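Sarcosine oxidase (Pyrococcus horikoshii, PDB 1Y56) probably catalyses the FAD-dependent dehydrogenation of L-proline, as the beta subunit of a dehydrogenase complex that also binds FMN. Local coordinates at residues N202-L207 against A305-K310; P219-K224 against I268-D273; N315-R320 against Y327-G332. All coordinates share one frame; numbering follows the deposited sequence.

Contact 1 (N202-L207 against A305-K310); sequences NAWANL and AGYYAK. With FAD (flavin-adenine dinucleotide), chain I.
Ala-203 and Ala-309 turn their methyl groups toward each other, CB to CB 4.4 Å, where the turn leading into helix 205-212 of the Rossmann-type FAD-binding fold meets strand 299-310 of the adjoining mixed sheet. Packing is close here. Ala-309 CB also lies against the amide of Asn-202, 3.5 Å from CG, and that amide sits beside the diphosphate of FAD. Ala-203 CB reaches Tyr-307 CD2 at 3.5 Å. With CG anti to its carbonyl carbon (chi1 -52°), Tyr-307 points its CE2 edge at the six-membered ring of Trp-204, an offset edge-to-face pair with centroids 5.5 Å apart and planes at 73°. The polar ends of both rings have partners beyond the two segments: Tyr-307 OH is hydrogen-bonded to Tyr-272 O, and Trp-204 NE1 to an acidic side chain of another protein's chain. Past the indole the contact loosens. Asn-206 and Leu-207 leave strand 299-310 with the helix and are partly exposed, Leu-207 packing on an aromatic side chain of that other protein's chain. The indole itself is sandwiched, with Ala-203 CB over the rim of one face and adenine over the opposite one, where FAD C8A stands 3.4 Å from Trp-204 CD2.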
loop_
_atom_site.group_PDB
_atom_site.type_symbol
_atom_site.label_atom_id
_atom_site.label_comp_id
_atom_site.label_asym_id
_atom_site.label_seq_id
_atom_site.Cartn_x
_atom_site.Cartn_y
_atom_site.Cartn_z
ATOM N N ASN B 202 -25.847 -35.802 -10.834
ATOM C CA ASN B 202 -24.909 -36.785 -11.388
ATOM C C ASN B 202 -23.400 -36.528 -11.184
ATOM O O ASN B 202 -22.793 -37.230 -10.381
ATOM C CB ASN B 202 -25.335 -37.452 -12.728
ATOM C CG ASN B 202 -25.177 -36.572 -13.922
ATOM O OD1 ASN B 202 -25.243 -35.352 -13.818
ATOM N ND2 ASN B 202 -24.991 -37.190 -15.087
ATOM N N ALA B 203 -22.802 -35.522 -11.822
ATOM C CA ALA B 203 -21.351 -35.303 -11.663
ATOM C C ALA B 203 -20.915 -35.200 -10.194
ATOM O O ALA B 203 -19.846 -35.682 -9.815
ATOM C CB ALA B 203 -20.883 -34.101 -12.449
ATOM N N TRP B 204 -21.763 -34.603 -9.369
ATOM C CA TRP B 204 -21.487 -34.455 -7.939
ATOM C C TRP B 204 -21.925 -35.657 -7.071
ATOM O O TRP B 204 -21.756 -35.638 -5.847
ATOM C CB TRP B 204 -22.151 -33.180 -7.410
ATOM C CG TRP B 204 -21.636 -31.910 -8.011
ATOM C CD1 TRP B 204 -20.648 -31.116 -7.513
ATOM C CD2 TRP B 204 -22.107 -31.264 -9.199
ATOM N NE1 TRP B 204 -20.463 -30.019 -8.319
ATOM C CE2 TRP B 204 -21.345 -30.084 -9.362
ATOM C CE3 TRP B 204 -23.089 -31.574 -10.151
ATOM C CZ2 TRP B 204 -21.530 -29.207 -10.446
ATOM C CZ3 TRP B 204 -23.273 -30.697 -11.235
ATOM C CH2 TRP B 204 -22.497 -29.530 -11.369
ATOM N N ALA B 205 -22.475 -36.695 -7.696
ATOM C CA ALA B 205 -23.095 -37.807 -6.960
ATOM C C ALA B 205 -22.271 -38.327 -5.786
ATOM O O ALA B 205 -22.825 -38.551 -4.700
ATOM C CB ALA B 205 -23.462 -38.942 -7.895
ATOM N N ASN B 206 -20.965 -38.509 -6.011
ATOM C CA ASN B 206 -20.016 -38.940 -4.973
ATOM C C ASN B 206 -20.037 -38.103 -3.725
ATOM O O ASN B 206 -20.021 -38.633 -2.618
ATOM C CB ASN B 206 -18.588 -38.918 -5.499
ATOM C CG ASN B 206 -18.169 -40.239 -6.041
ATOM O OD1 ASN B 206 -17.705 -40.327 -7.175
ATOM N ND2 ASN B 206 -18.350 -41.297 -5.251
ATOM N N LEU B 207 -20.040 -36.790 -3.921
ATOM C CA LEU B 207 -20.101 -35.852 -2.828
ATOM C C LEU B 207 -21.325 -36.120 -1.973
ATOM O O LEU B 207 -21.223 -36.173 -0.745
ATOM C CB LEU B 207 -20.117 -34.423 -3.356
ATOM C CG LEU B 207 -18.790 -33.711 -3.628
ATOM C CD1 LEU B 207 -17.688 -34.666 -4.069
ATOM C CD2 LEU B 207 -19.017 -32.630 -4.676
ATOM N N ALA B 305 -17.754 -26.240 -22.563
ATOM C CA ALA B 305 -17.543 -27.548 -21.957
ATOM C C ALA B 305 -18.598 -27.886 -20.898
ATOM O O ALA B 305 -19.289 -27.003 -20.377
ATOM C CB ALA B 305 -16.147 -27.627 -21.349
ATOM N N GLY B 306 -18.699 -29.174 -20.578
ATOM C CA GLY B 306 -19.605 -29.656 -19.546
ATOM C C GLY B 306 -19.204 -31.048 -19.104
ATOM O O GLY B 306 -18.329 -31.689 -19.712
ATOM N N TYR B 307 -19.854 -31.524 -18.049
ATOM C CA TYR B 307 -19.534 -32.823 -17.483
ATOM C C TYR B 307 -20.316 -33.958 -18.135
ATOM O O TYR B 307 -21.522 -33.848 -18.350
ATOM C CB TYR B 307 -19.835 -32.835 -15.984
ATOM C CG TYR B 307 -19.223 -31.706 -15.199
ATOM C CD1 TYR B 307 -17.953 -31.214 -15.508
ATOM C CD2 TYR B 307 -19.897 -31.152 -14.120
ATOM C CE1 TYR B 307 -17.390 -30.177 -14.772
ATOM C CE2 TYR B 307 -19.347 -30.126 -13.380
ATOM C CZ TYR B 307 -18.095 -29.640 -13.709
ATOM O OH TYR B 307 -17.551 -28.618 -12.965
ATOM N N TYR B 308 -19.629 -35.041 -18.466
ATOM C CA TYR B 308 -20.297 -36.320 -18.529
ATOM C C TYR B 308 -20.042 -36.877 -17.135
ATOM O O TYR B 308 -18.923 -36.782 -16.627
ATOM C CB TYR B 308 -19.637 -37.231 -19.555
ATOM C CG TYR B 308 -20.088 -37.109 -21.002
ATOM C CD1 TYR B 308 -20.747 -35.962 -21.490
ATOM C CD2 TYR B 308 -19.808 -38.148 -21.908
ATOM C CE1 TYR B 308 -21.130 -35.869 -22.847
ATOM C CE2 TYR B 308 -20.171 -38.070 -23.247
ATOM C CZ TYR B 308 -20.833 -36.937 -23.719
ATOM O OH TYR B 308 -21.182 -36.901 -25.057
ATOM N N ALA B 309 -21.072 -37.414 -16.493
ATOM C CA ALA B 309 -20.881 -38.155 -15.250
ATOM C C ALA B 309 -20.783 -39.632 -15.605
ATOM O O ALA B 309 -21.807 -40.321 -15.714
ATOM C CB ALA B 309 -22.008 -37.901 -14.276
ATOM N N LYS B 310 -19.547 -40.104 -15.800
ATOM C CA LYS B 310 -19.281 -41.448 -16.319
ATOM C C LYS B 310 -19.251 -42.558 -15.265
ATOM O O LYS B 310 -18.688 -42.377 -14.185
ATOM C CB LYS B 310 -17.969 -41.451 -17.105
ATOM C CG LYS B 310 -18.111 -41.031 -18.568
ATOM C CD LYS B 310 -16.885 -41.411 -19.409
ATOM C CE LYS B 310 -16.751 -42.929 -19.602
ATOM N NZ LYS B 310 -15.520 -43.296 -20.375
HETATM P PA FAD I . -27.238 -31.933 -13.839
HETATM O O1A FAD I . -25.783 -31.627 -13.642
HETATM O O2A FAD I . -27.971 -31.242 -14.958
HETATM O O5B FAD I . -27.996 -31.714 -12.442
HETATM C C5B FAD I . -27.341 -31.942 -11.205
HETATM C C4B FAD I . -27.606 -30.722 -10.345
HETATM O O4B FAD I . -27.289 -31.026 -8.991
HETATM C C3B FAD I . -26.755 -29.517 -10.738
HETATM O O3B FAD I . -27.602 -28.462 -11.223
HETATM C C2B FAD I . -26.031 -29.127 -9.460
HETATM O O2B FAD I . -26.091 -27.743 -9.156
HETATM C C1B FAD I . -26.811 -29.836 -8.387
HETATM N N9A FAD I . -25.983 -30.096 -7.189
HETATM C C8A FAD I . -24.740 -30.611 -7.134
HETATM N N7A FAD I . -24.355 -30.650 -5.837
HETATM C C5A FAD I . -25.364 -30.157 -5.092
HETATM C C6A FAD I . -25.555 -29.962 -3.728
HETATM N N6A FAD I . -24.587 -30.302 -2.841
HETATM N N1A FAD I . -26.716 -29.434 -3.294
HETATM C C2A FAD I . -27.696 -29.091 -4.157
HETATM N N3A FAD I . -27.544 -29.268 -5.479
HETATM C C4A FAD I . -26.389 -29.806 -5.956
HETATM N N1 FAD I . -27.583 -35.877 -22.838
HETATM C C2 FAD I . -28.502 -36.256 -23.746
HETATM O O2 FAD I . -29.412 -37.026 -23.388
HETATM N N3 FAD I . -28.472 -35.833 -25.025
HETATM C C4 FAD I . -27.522 -34.994 -25.480
HETATM O O4 FAD I . -27.516 -34.604 -26.672
HETATM C C4X FAD I . -26.528 -34.565 -24.609
HETATM N N5 FAD I . -25.532 -33.725 -24.988
HETATM C C5X FAD I . -24.588 -33.324 -24.096
HETATM C C6 FAD I . -23.579 -32.454 -24.528
HETATM C C7 FAD I . -22.595 -32.014 -23.636
HETATM C C7M FAD I . -21.511 -31.075 -24.118
HETATM C C8 FAD I . -22.629 -32.457 -22.306
HETATM C C8M FAD I . -21.615 -32.028 -21.319
HETATM C C9 FAD I . -23.632 -33.324 -21.874
HETATM C C9A FAD I . -24.621 -33.762 -22.755
HETATM N N10 FAD I . -25.580 -34.601 -22.309
HETATM C C10 FAD I . -26.584 -35.052 -23.201
HETATM C "C1'" FAD I . -25.568 -35.058 -20.924
HETATM C "C2'" FAD I . -26.677 -34.411 -20.136
HETATM O "O2'" FAD I . -26.356 -33.031 -20.008
HETATM C "C3'" FAD I . -26.702 -35.031 -18.758
HETATM O "O3'" FAD I . -26.830 -36.453 -18.878
HETATM C "C4'" FAD I . -27.868 -34.471 -17.966
HETATM O "O4'" FAD I . -27.790 -33.038 -17.862
HETATM C "C5'" FAD I . -27.900 -35.067 -16.571
HETATM O "O5'" FAD I . -28.873 -34.311 -15.864
HETATM P P FAD I . -28.810 -34.284 -14.279
HETATM O O1P FAD I . -28.591 -35.703 -13.821
HETATM O O2P FAD I . -29.993 -33.484 -13.816
HETATM O O3P FAD I . -27.413 -33.515 -14.048
#

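Contact 2 (P219-K224 against I268-D273); sequences PIEPYK and IGPTYD
Lys-224 NZ is gripped by three oxygens: it forms a salt bridge with Asp-273 OD2 at 2.8 Å, approaching from above the carboxylate plane, and hydrogen bonds to the backbone oxygens of Leu-274 and Thr-275. The lysine chain runs out with CG anti to its backbone N; CD passes Asp-273 O, and the bend at chi3 (87°) then turns CE and the ammonium toward the carboxylate. Ile-268 CD1 lies alongside, 3.9 Å from CE. The backbones of Lys-224 and Ile-268 bond to each other in both directions, and Thr-271 N adds a bond to Pro-222 O (2.8 Å). Two prolines fit against two tyrosines. Pro-222 CG sits over the centre of the Tyr-272 ring as a CH-pi contact, 3.6 Å from the centroid and 10° off the normal, while Tyr-272 OH is hydrogen-bonded to Ala-203 O. On the exposed side Pro-270 lies alongside Tyr-223, its CA over the ring face and its CD 3.5 Å from CE1. Thr-271 OG1 accepts from Asp-273 N at 2.8 Å and so closes an ST turn, in a loop that joins strand 221-230 through a single antiparallel bridge.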
loop_
_atom_site.group_PDB
_atom_site.type_symbol
_atom_site.label_atom_id
_atom_site.label_comp_id
_atom_site.label_asym_id
_atom_site.label_seq_id
_atom_site.Cartn_x
_atom_site.Cartn_y
_atom_site.Cartn_z
ATOM N N PRO B 219 -18.917 -45.873 -8.651
ATOM C CA PRO B 219 -17.922 -45.018 -9.272
ATOM C C PRO B 219 -18.548 -44.120 -10.330
ATOM O O PRO B 219 -19.001 -44.595 -11.366
ATOM C CB PRO B 219 -16.942 -46.017 -9.889
ATOM C CG PRO B 219 -17.738 -47.240 -10.136
ATOM C CD PRO B 219 -18.820 -47.271 -9.112
ATOM N N ILE B 220 -18.606 -42.829 -10.044
ATOM C CA ILE B 220 -19.124 -41.865 -11.003
ATOM C C ILE B 220 -18.136 -40.712 -11.076
ATOM O O ILE B 220 -17.974 -39.982 -10.105
ATOM C CB ILE B 220 -20.525 -41.344 -10.595
ATOM C CG1 ILE B 220 -21.517 -42.496 -10.460
ATOM C CG2 ILE B 220 -21.039 -40.328 -11.608
ATOM C CD1 ILE B 220 -22.859 -42.086 -9.866
ATOM N N GLU B 221 -17.473 -40.556 -12.216
ATOM C CA GLU B 221 -16.451 -39.526 -12.354
ATOM C C GLU B 221 -16.863 -38.430 -13.329
ATOM O O GLU B 221 -17.375 -38.736 -14.409
ATOM C CB GLU B 221 -15.124 -40.127 -12.841
ATOM C CG GLU B 221 -14.441 -41.169 -11.950
ATOM C CD GLU B 221 -14.302 -40.735 -10.499
ATOM O OE1 GLU B 221 -14.335 -41.637 -9.629
ATOM O OE2 GLU B 221 -14.179 -39.514 -10.222
ATOM N N PRO B 222 -16.607 -37.146 -12.979
ATOM C CA PRO B 222 -16.865 -36.074 -13.945
ATOM C C PRO B 222 -15.778 -36.022 -15.014
ATOM O O PRO B 222 -14.584 -35.999 -14.689
ATOM C CB PRO B 222 -16.834 -34.811 -13.084
ATOM C CG PRO B 222 -15.927 -35.140 -11.970
ATOM C CD PRO B 222 -16.076 -36.620 -11.706
ATOM N N TYR B 223 -16.192 -36.030 -16.277
ATOM C CA TYR B 223 -15.268 -35.878 -17.401
ATOM C C TYR B 223 -15.614 -34.682 -18.230
ATOM O O TYR B 223 -16.783 -34.348 -18.412
ATOM C CB TYR B 223 -15.292 -37.097 -18.312
ATOM C CG TYR B 223 -14.531 -38.266 -17.766
ATOM C CD1 TYR B 223 -13.228 -38.537 -18.195
ATOM C CD2 TYR B 223 -15.111 -39.105 -16.808
ATOM C CE1 TYR B 223 -12.523 -39.621 -17.688
ATOM C CE2 TYR B 223 -14.422 -40.185 -16.297
ATOM C CZ TYR B 223 -13.131 -40.439 -16.736
ATOM O OH TYR B 223 -12.459 -41.515 -16.214
ATOM N N LYS B 224 -14.584 -34.051 -18.761
ATOM C CA LYS B 224 -14.778 -32.883 -19.570
ATOM C C LYS B 224 -15.077 -33.281 -20.996
ATOM O O LYS B 224 -14.219 -33.821 -21.678
ATOM C CB LYS B 224 -13.545 -31.995 -19.519
ATOM C CG LYS B 224 -13.811 -30.598 -20.043
ATOM C CD LYS B 224 -12.751 -29.611 -19.589
ATOM C CE LYS B 224 -11.551 -29.577 -20.524
ATOM N NZ LYS B 224 -10.685 -28.431 -20.140
ATOM N N ILE B 268 -11.644 -35.501 -21.648
ATOM C CA ILE B 268 -10.482 -35.110 -20.835
ATOM C C ILE B 268 -10.604 -35.610 -19.382
ATOM O O ILE B 268 -11.582 -35.271 -18.698
ATOM C CB ILE B 268 -10.167 -33.589 -20.945
ATOM C CG1 ILE B 268 -9.556 -33.284 -22.329
ATOM C CG2 ILE B 268 -9.247 -33.135 -19.809
ATOM C CD1 ILE B 268 -9.162 -31.836 -22.564
ATOM N N GLY B 269 -9.590 -36.395 -18.951
ATOM C CA GLY B 269 -9.598 -37.305 -17.757
ATOM C C GLY B 269 -10.325 -36.783 -16.538
ATOM O O GLY B 269 -10.613 -35.593 -16.477
ATOM N N PRO B 270 -10.605 -37.639 -15.540
ATOM C CA PRO B 270 -11.548 -37.201 -14.484
ATOM C C PRO B 270 -11.229 -35.799 -13.921
ATOM O O PRO B 270 -10.216 -35.633 -13.247
ATOM C CB PRO B 270 -11.399 -38.279 -13.403
ATOM C CG PRO B 270 -10.911 -39.456 -14.117
ATOM C CD PRO B 270 -10.076 -38.986 -15.285
ATOM N N THR B 271 -12.072 -34.807 -14.216
ATOM C CA THR B 271 -11.846 -33.412 -13.786
ATOM C C THR B 271 -13.163 -32.678 -13.528
ATOM O O THR B 271 -14.201 -33.069 -14.059
ATOM C CB THR B 271 -11.052 -32.611 -14.844
ATOM O OG1 THR B 271 -10.880 -31.256 -14.407
ATOM C CG2 THR B 271 -11.794 -32.589 -16.176
ATOM N N TYR B 272 -13.127 -31.623 -12.718
ATOM C CA TYR B 272 -14.287 -30.724 -12.592
ATOM C C TYR B 272 -14.082 -29.445 -13.397
ATOM O O TYR B 272 -14.970 -28.601 -13.462
ATOM C CB TYR B 272 -14.608 -30.379 -11.131
ATOM C CG TYR B 272 -15.434 -31.412 -10.394
ATOM C CD1 TYR B 272 -14.848 -32.244 -9.431
ATOM C CD2 TYR B 272 -16.799 -31.558 -10.649
ATOM C CE1 TYR B 272 -15.594 -33.204 -8.747
ATOM C CE2 TYR B 272 -17.564 -32.512 -9.965
ATOM C CZ TYR B 272 -16.953 -33.335 -9.016
ATOM O OH TYR B 272 -17.699 -34.281 -8.334
ATOM N N ASP B 273 -12.905 -29.320 -14.005
ATOM C CA ASP B 273 -12.542 -28.179 -14.851
ATOM C C ASP B 273 -13.494 -28.047 -16.046
ATOM O O ASP B 273 -13.767 -29.036 -16.735
ATOM C CB ASP B 273 -11.090 -28.372 -15.335
ATOM C CG ASP B 273 -10.681 -27.407 -16.448
ATOM O OD1 ASP B 273 -10.906 -26.189 -16.301
ATOM O OD2 ASP B 273 -10.113 -27.870 -17.464
#

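Contact 3 (N315-R320 against Y327-G332); sequences NPAIGR and YYIAAG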
loop_
_atom_site.group_PDB
_atom_site.type_symbol
_atom_site.label_atom_id
_atom_site.label_comp_id
_atom_site.label_asym_id
_atom_site.label_seq_id
_atom_site.Cartn_x
_atom_site.Cartn_y
_atom_site.Cartn_z
ATOM N N ASN B 315 -23.581 -46.660 -18.032
ATOM C CA ASN B 315 -24.982 -46.699 -17.630
ATOM C C ASN B 315 -25.155 -46.053 -16.266
ATOM O O ASN B 315 -24.268 -46.144 -15.425
ATOM C CB ASN B 315 -25.496 -48.135 -17.571
ATOM C CG ASN B 315 -25.833 -48.690 -18.938
ATOM O OD1 ASN B 315 -26.935 -48.487 -19.449
ATOM N ND2 ASN B 315 -24.896 -49.414 -19.527
ATOM N N PRO B 316 -26.295 -45.386 -16.032
ATOM C CA PRO B 316 -26.489 -44.767 -14.730
ATOM C C PRO B 316 -26.634 -45.757 -13.585
ATOM O O PRO B 316 -26.750 -46.958 -13.809
ATOM C CB PRO B 316 -27.789 -43.996 -14.916
ATOM C CG PRO B 316 -28.482 -44.688 -16.029
ATOM C CD PRO B 316 -27.427 -45.121 -16.938
ATOM N N ALA B 317 -26.590 -45.228 -12.366
ATOM C CA ALA B 317 -26.971 -45.956 -11.165
ATOM C C ALA B 317 -28.292 -45.385 -10.696
ATOM O O ALA B 317 -28.362 -44.240 -10.227
ATOM C CB ALA B 317 -25.932 -45.807 -10.092
ATOM N N ILE B 318 -29.342 -46.182 -10.862
ATOM C CA ILE B 318 -30.688 -45.783 -10.521
ATOM C C ILE B 318 -31.253 -46.891 -9.674
ATOM O O ILE B 318 -31.465 -48.003 -10.153
ATOM C CB ILE B 318 -31.543 -45.565 -11.781
ATOM C CG1 ILE B 318 -30.884 -44.507 -12.686
ATOM C CG2 ILE B 318 -32.969 -45.177 -11.400
ATOM C CD1 ILE B 318 -31.431 -44.453 -14.101
ATOM N N GLY B 319 -31.461 -46.595 -8.400
ATOM C CA GLY B 319 -32.043 -47.570 -7.485
ATOM C C GLY B 319 -32.129 -47.132 -6.033
ATOM O O GLY B 319 -31.689 -46.034 -5.669
ATOM N N ARG B 320 -32.728 -47.994 -5.212
ATOM C CA ARG B 320 -32.754 -47.811 -3.764
ATOM C C ARG B 320 -31.440 -48.299 -3.169
ATOM O O ARG B 320 -30.954 -49.381 -3.514
ATOM C CB ARG B 320 -33.926 -48.580 -3.139
ATOM C CG ARG B 320 -33.884 -48.667 -1.618
ATOM C CD ARG B 320 -34.407 -47.401 -0.907
ATOM N NE ARG B 320 -33.960 -47.331 0.487
ATOM C CZ ARG B 320 -34.436 -48.086 1.479
ATOM N NH1 ARG B 320 -33.958 -47.963 2.711
ATOM N NH2 ARG B 320 -35.384 -48.980 1.246
ATOM N N TYR B 327 -32.805 -43.883 0.917
ATOM C CA TYR B 327 -31.846 -43.234 0.047
ATOM C C TYR B 327 -31.969 -43.835 -1.335
ATOM O O TYR B 327 -31.957 -45.056 -1.491
ATOM C CB TYR B 327 -30.425 -43.431 0.570
ATOM C CG TYR B 327 -29.383 -42.598 -0.135
ATOM C CD1 TYR B 327 -29.358 -41.223 0.016
ATOM C CD2 TYR B 327 -28.410 -43.187 -0.936
ATOM C CE1 TYR B 327 -28.401 -40.435 -0.621
ATOM C CE2 TYR B 327 -27.438 -42.406 -1.583
ATOM C CZ TYR B 327 -27.443 -41.023 -1.412
ATOM O OH TYR B 327 -26.499 -40.223 -2.020
ATOM N N TYR B 328 -32.101 -42.972 -2.335
ATOM C CA TYR B 328 -32.139 -43.418 -3.721
ATOM C C TYR B 328 -31.094 -42.695 -4.535
ATOM O O TYR B 328 -30.647 -41.607 -4.177
ATOM C CB TYR B 328 -33.509 -43.177 -4.346
ATOM C CG TYR B 328 -34.647 -43.899 -3.673
ATOM C CD1 TYR B 328 -35.194 -43.420 -2.490
ATOM C CD2 TYR B 328 -35.187 -45.047 -4.234
ATOM C CE1 TYR B 328 -36.240 -44.076 -1.874
ATOM C CE2 TYR B 328 -36.241 -45.711 -3.638
ATOM C CZ TYR B 328 -36.772 -45.223 -2.454
ATOM O OH TYR B 328 -37.832 -45.873 -1.844
ATOM N N ILE B 329 -30.712 -43.305 -5.642
ATOM C CA ILE B 329 -29.763 -42.679 -6.521
ATOM C C ILE B 329 -30.293 -42.749 -7.955
ATOM O O ILE B 329 -30.850 -43.769 -8.374
ATOM C CB ILE B 329 -28.331 -43.295 -6.356
ATOM C CG1 ILE B 329 -27.268 -42.407 -7.028
ATOM C CG2 ILE B 329 -28.291 -44.739 -6.851
ATOM C CD1 ILE B 329 -25.835 -42.703 -6.619
ATOM N N ALA B 330 -30.151 -41.633 -8.668
ATOM C CA ALA B 330 -30.375 -41.554 -10.106
ATOM C C ALA B 330 -29.295 -40.657 -10.699
ATOM O O ALA B 330 -29.517 -39.459 -10.903
ATOM C CB ALA B 330 -31.743 -40.988 -10.396
ATOM N N ALA B 331 -28.122 -41.237 -10.964
ATOM C CA ALA B 331 -26.943 -40.458 -11.354
ATOM C C ALA B 331 -25.939 -41.253 -12.191
ATOM O O ALA B 331 -25.857 -42.474 -12.082
ATOM C CB ALA B 331 -26.264 -39.901 -10.111
ATOM N N GLY B 332 -25.175 -40.551 -13.020
ATOM C CA GLY B 332 -24.135 -41.176 -13.829
ATOM C C GLY B 332 -24.626 -41.507 -15.224
ATOM O O GLY B 332 -24.422 -42.609 -15.717
#
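Residues 315-320 and 327-332 form a short antiparallel strand pairing on the border of the mixed sheet that carries the parallel Rossmann-type strands of the FAD-binding fold. Their end-to-end directions are 177° apart, and two hydrogen-bonded pairs hold them together, each through two reciprocal backbone bonds: Ala-317 with Ala-331, where Ala-317 N lies 2.9 Å from Ala-331 O, and Gly-319 with Ile-329, where Gly-319 N lies 2.9 Å from Ile-329 O. Ile-318 faces Ala-330 in the non-hydrogen-bonded pair between them, with CG1 4.3 Å from Ala-330 CB. At Gly-319 the chain turns a corner, yet the pairing goes on to Arg-320 and Tyr-328.

Those two side chains also pack on each other. Arg-320 CG stands anti to the backbone N, and the chain then bends at chi2 (81°), which carries CD across the face of the Tyr-328 ring, displaced toward the rim and 3.8 Å from the centroid: a CH-pi contact. The guanidinium lies farther off, so any cation-pi attraction is weak; its plane is turned 43° from the ring, Tyr-327 O lies at its edge, and NH1 is hydrogen-bonded to Leu-324 O. On the other surface of the sheet, Ile-329 CG2 meets Ala-317 CB at 4.1 Å. Beyond Ala-331, Gly-332 takes a positive phi, and its O receives a CA-H...O contact from Pro-316 CA.

Two helices sandwich the pair. Ile-318 and Tyr-328 rest on helix 337-354, touching Val-344, Val-348 and Ile-352, whereas Ile-329 and Ala-331 lean on helix 205-212 at Asn-209 and Ala-205; strand 196-199 runs parallel to strand 327-331 on its remaining edge.

How the contacts relate
Contacts 1 and 2 lie close together, their centres about 7 Å apart, and share the mixed sheet in which strands 221-230 and 299-310 are neighbours. Contact 2 falls within the chain span enclosed by contact 1, whereas contact 3 follows both in sequence, its centre about 13 Å from contact 1 and 18 Å from contact 2. It belongs to the other, Rossmann-type sheet. Contact 1 touches both neighbours: Tyr-308 O pairs with Tyr-223 N in contact 2, and Ala-205 CB packs on Ala-331 CB in contact 3. Segment 202-207, which borders FAD, thus packs between Ala-309 near the end of one strand and Gly-332 just after the other, and so ties the two sheets together.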